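Local coordinates for protein putative modification methylase (PDB 2ZIG) that probably transfers a methyl group from S-adenosyl-L-methionine to the N4 amino group of cytosine in DNA, at residues S233-V238 against W256-L261. Sequence-based numbering, arbitrary orientation.
Sequences SFVGDV and WGRRAL
A beta-alpha-beta crossover in a Rossmann-like methyltransferase sheet begins and ends here: Val-238 opens strand 238-241, helix 248-255 makes the crossing, and Arg-259 opens the neighbouring parallel strand. The case illustrates how two loops can be matched where two parallel strands of such a sheet begin. Asp-237 O accepts the backbone N-H of Arg-259 at 2.7 Å, almost straight on from the carbonyl. One step earlier, Gly-236 N donates to Gly-257 O (2.8 Å), tying the type II turn of Phe-234 to Asp-237 to the Schellman motif that ends the helix, with Gly-257 as its C-prime residue. Val-235 leans on the same carbonyl through CG1, while its CG2 branch rests against NH1 of Arg-258.

The polar side-chain bonds across the contact come from the guanidinium of Arg-258. Its chain bends at chi2 (70°) and lays the flat group beneath the turn, with Val-235 N over one face, 3.6 Å from CZ of Arg-258. From one edge it grips Ser-233 side-on: NE donates to OG, and NH2 reaches the backbone O at 3.0 Å, approaching that carbonyl from well above its plane. The NE and NH2 bonds together would hold the group's rotation, and NH1 turns back to Trp-256 O, almost exactly in the guanidinium plane. Ser-233 OG is shared with Val-229 O of helix 222-232, which links the arginine to the end of that helix. Across the turn, Asp-237 OD1 forms a salt bridge with Arg-180.

Farther along, Val-238 and Arg-259 point to the same face of the sheet, and Val-238 CG1 meets Leu-261 CB at 4.0 Å. The chain of Arg-259 bends at chi3 (74°), bringing its NH1 to 3.8 Å from Val-238 CG2.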
ATOM      1  N   SER B 233     -17.420 -13.016   5.736  1.00 21.88           N
ATOM      2  CA  SER B 233     -18.400 -13.934   5.173  1.00 23.74           C
ATOM      3  C   SER B 233     -19.172 -14.511   6.347  1.00 24.95           C
ATOM      4  O   SER B 233     -18.749 -14.380   7.490  1.00 24.03           O
ATOM      5  CB  SER B 233     -17.734 -15.073   4.393  1.00 23.09           C
ATOM      6  OG  SER B 233     -17.188 -16.043   5.268  1.00 20.32           O
ATOM      7  N   PHE B 234     -20.308 -15.142   6.059  1.00 26.23           N
ATOM      8  CA  PHE B 234     -21.141 -15.762   7.087  1.00 25.07           C
ATOM      9  C   PHE B 234     -21.163 -17.265   6.877  1.00 25.07           C
ATOM     10  O   PHE B 234     -20.921 -17.743   5.767  1.00 23.25           O
ATOM     11  CB  PHE B 234     -22.578 -15.234   6.999  1.00 27.54           C
ATOM     12  CG  PHE B 234     -22.722 -13.796   7.394  1.00 27.52           C
ATOM     13  CD1 PHE B 234     -22.774 -13.434   8.735  1.00 27.90           C
ATOM     14  CD2 PHE B 234     -22.795 -12.798   6.424  1.00 28.35           C
ATOM     15  CE1 PHE B 234     -22.899 -12.096   9.109  1.00 28.76           C
ATOM     16  CE2 PHE B 234     -22.920 -11.457   6.786  1.00 28.29           C
ATOM     17  CZ  PHE B 234     -22.972 -11.106   8.133  1.00 28.82           C
ATOM     18  N   VAL B 235     -21.446 -18.014   7.938  1.00 23.59           N
ATOM     19  CA  VAL B 235     -21.535 -19.463   7.819  1.00 25.02           C
ATOM     20  C   VAL B 235     -22.501 -19.723   6.659  1.00 24.75           C
ATOM     21  O   VAL B 235     -23.515 -19.039   6.530  1.00 25.17           O
ATOM     22  CB  VAL B 235     -22.102 -20.098   9.113  1.00 25.21           C
ATOM     23  CG1 VAL B 235     -22.281 -21.584   8.931  1.00 27.57           C
ATOM     24  CG2 VAL B 235     -21.163 -19.831  10.275  1.00 27.50           C
ATOM     25  N   GLY B 236     -22.180 -20.683   5.802  1.00 25.49           N
ATOM     26  CA  GLY B 236     -23.052 -20.966   4.676  1.00 27.48           C
ATOM     27  C   GLY B 236     -22.714 -20.212   3.395  1.00 29.60           C
ATOM     28  O   GLY B 236     -23.086 -20.659   2.309  1.00 30.55           O
ATOM     29  N   ASP B 237     -22.022 -19.074   3.505  1.00 28.09           N
ATOM     30  CA  ASP B 237     -21.637 -18.295   2.323  1.00 27.40           C
ATOM     31  C   ASP B 237     -20.671 -19.064   1.425  1.00 26.95           C
ATOM     32  O   ASP B 237     -20.073 -20.062   1.840  1.00 27.77           O
ATOM     33  CB  ASP B 237     -20.942 -16.987   2.712  1.00 28.77           C
ATOM     34  CG  ASP B 237     -21.884 -15.963   3.305  1.00 31.46           C
ATOM     35  OD1 ASP B 237     -23.120 -16.148   3.232  1.00 29.71           O
ATOM     36  OD2 ASP B 237     -21.374 -14.953   3.837  1.00 31.26           O
ATOM     37  N   VAL B 238     -20.514 -18.576   0.198  1.00 25.44           N
ATOM     38  CA  VAL B 238     -19.614 -19.173  -0.781  1.00 26.25           C
ATOM     39  C   VAL B 238     -18.316 -18.363  -0.806  1.00 26.05           C
ATOM     40  O   VAL B 238     -18.335 -17.152  -1.048  1.00 25.27           O
ATOM     41  CB  VAL B 238     -20.227 -19.154  -2.206  1.00 27.71           C
ATOM     42  CG1 VAL B 238     -19.246 -19.771  -3.201  1.00 27.38           C
ATOM     43  CG2 VAL B 238     -21.557 -19.913  -2.220  1.00 28.28           C
ATOM     44  N   TRP B 256     -14.496 -23.540   8.590  1.00 25.70           N
ATOM     45  CA  TRP B 256     -15.389 -22.606   9.272  1.00 24.64           C
ATOM     46  C   TRP B 256     -16.835 -22.572   8.786  1.00 25.54           C
ATOM     47  O   TRP B 256     -17.510 -21.555   8.889  1.00 24.31           O
ATOM     48  CB  TRP B 256     -14.784 -21.199   9.247  1.00 23.93           C
ATOM     49  CG  TRP B 256     -13.648 -21.126  10.183  1.00 23.26           C
ATOM     50  CD1 TRP B 256     -12.351 -21.478   9.929  1.00 24.18           C
ATOM     51  CD2 TRP B 256     -13.728 -20.890  11.592  1.00 24.24           C
ATOM     52  NE1 TRP B 256     -11.627 -21.490  11.096  1.00 23.86           N
ATOM     53  CE2 TRP B 256     -12.447 -21.136  12.131  1.00 23.95           C
ATOM     54  CE3 TRP B 256     -14.760 -20.498  12.450  1.00 23.23           C
ATOM     55  CZ2 TRP B 256     -12.173 -21.009  13.493  1.00 26.26           C
ATOM     56  CZ3 TRP B 256     -14.487 -20.368  13.808  1.00 24.60           C
ATOM     57  CH2 TRP B 256     -13.203 -20.625  14.313  1.00 26.47           C
ATOM     58  N   GLY B 257     -17.317 -23.691   8.261  1.00 27.97           N
ATOM     59  CA  GLY B 257     -18.697 -23.733   7.815  1.00 28.20           C
ATOM     60  C   GLY B 257     -19.085 -22.885   6.614  1.00 27.74           C
ATOM     61  O   GLY B 257     -20.251 -22.528   6.472  1.00 27.15           O
ATOM     62  N   ARG B 258     -18.123 -22.541   5.763  1.00 27.50           N
ATOM     63  CA  ARG B 258     -18.420 -21.788   4.545  1.00 28.49           C
ATOM     64  C   ARG B 258     -18.244 -22.764   3.384  1.00 29.31           C
ATOM     65  O   ARG B 258     -17.499 -23.735   3.504  1.00 29.92           O
ATOM     66  CB  ARG B 258     -17.454 -20.613   4.350  1.00 27.28           C
ATOM     67  CG  ARG B 258     -17.853 -19.339   5.063  1.00 27.08           C
ATOM     68  CD  ARG B 258     -17.722 -19.474   6.564  1.00 26.95           C
ATOM     69  NE  ARG B 258     -17.848 -18.179   7.219  1.00 27.22           N
ATOM     70  CZ  ARG B 258     -17.898 -18.012   8.536  1.00 27.11           C
ATOM     71  NH1 ARG B 258     -17.836 -19.067   9.341  1.00 25.83           N
ATOM     72  NH2 ARG B 258     -17.995 -16.790   9.047  1.00 27.00           N
ATOM     73  N   ARG B 259     -18.927 -22.511   2.271  1.00 29.91           N
ATOM     74  CA  ARG B 259     -18.815 -23.373   1.091  1.00 30.64           C
ATOM     75  C   ARG B 259     -17.588 -22.952   0.268  1.00 28.03           C
ATOM     76  O   ARG B 259     -17.465 -21.793  -0.140  1.00 24.84           O
ATOM     77  CB  ARG B 259     -20.086 -23.256   0.244  1.00 34.31           C
ATOM     78  CG  ARG B 259     -21.364 -23.590   1.013  1.00 41.00           C
ATOM     79  CD  ARG B 259     -22.608 -23.044   0.321  1.00 45.38           C
ATOM     80  NE  ARG B 259     -22.974 -23.809  -0.865  1.00 50.96           N
ATOM     81  CZ  ARG B 259     -23.858 -23.404  -1.776  1.00 54.01           C
ATOM     82  NH1 ARG B 259     -24.472 -22.231  -1.646  1.00 53.15           N
ATOM     83  NH2 ARG B 259     -24.135 -24.180  -2.818  1.00 54.92           N
ATOM     84  N   ALA B 260     -16.687 -23.892   0.021  1.00 25.50           N
ATOM     85  CA  ALA B 260     -15.485 -23.587  -0.730  1.00 27.05           C
ATOM     86  C   ALA B 260     -15.669 -23.739  -2.227  1.00 28.07           C
ATOM     87  O   ALA B 260     -16.261 -24.706  -2.702  1.00 28.62           O
ATOM     88  CB  ALA B 260     -14.330 -24.470  -0.263  1.00 25.48           C
ATOM     89  N   LEU B 261     -15.153 -22.763  -2.960  1.00 28.19           N
ATOM     90  CA  LEU B 261     -15.196 -22.757  -4.412  1.00 30.18           C
ATOM     91  C   LEU B 261     -13.824 -22.271  -4.865  1.00 31.18           C
ATOM     92  O   LEU B 261     -13.323 -21.258  -4.368  1.00 31.33           O
ATOM     93  CB  LEU B 261     -16.274 -21.800  -4.927  1.00 30.10           C
ATOM     94  CG  LEU B 261     -16.475 -21.759  -6.445  1.00 29.34           C
ATOM     95  CD1 LEU B 261     -16.883 -23.149  -6.909  1.00 29.02           C
ATOM     96  CD2 LEU B 261     -17.537 -20.723  -6.838  1.00 23.88           C
TER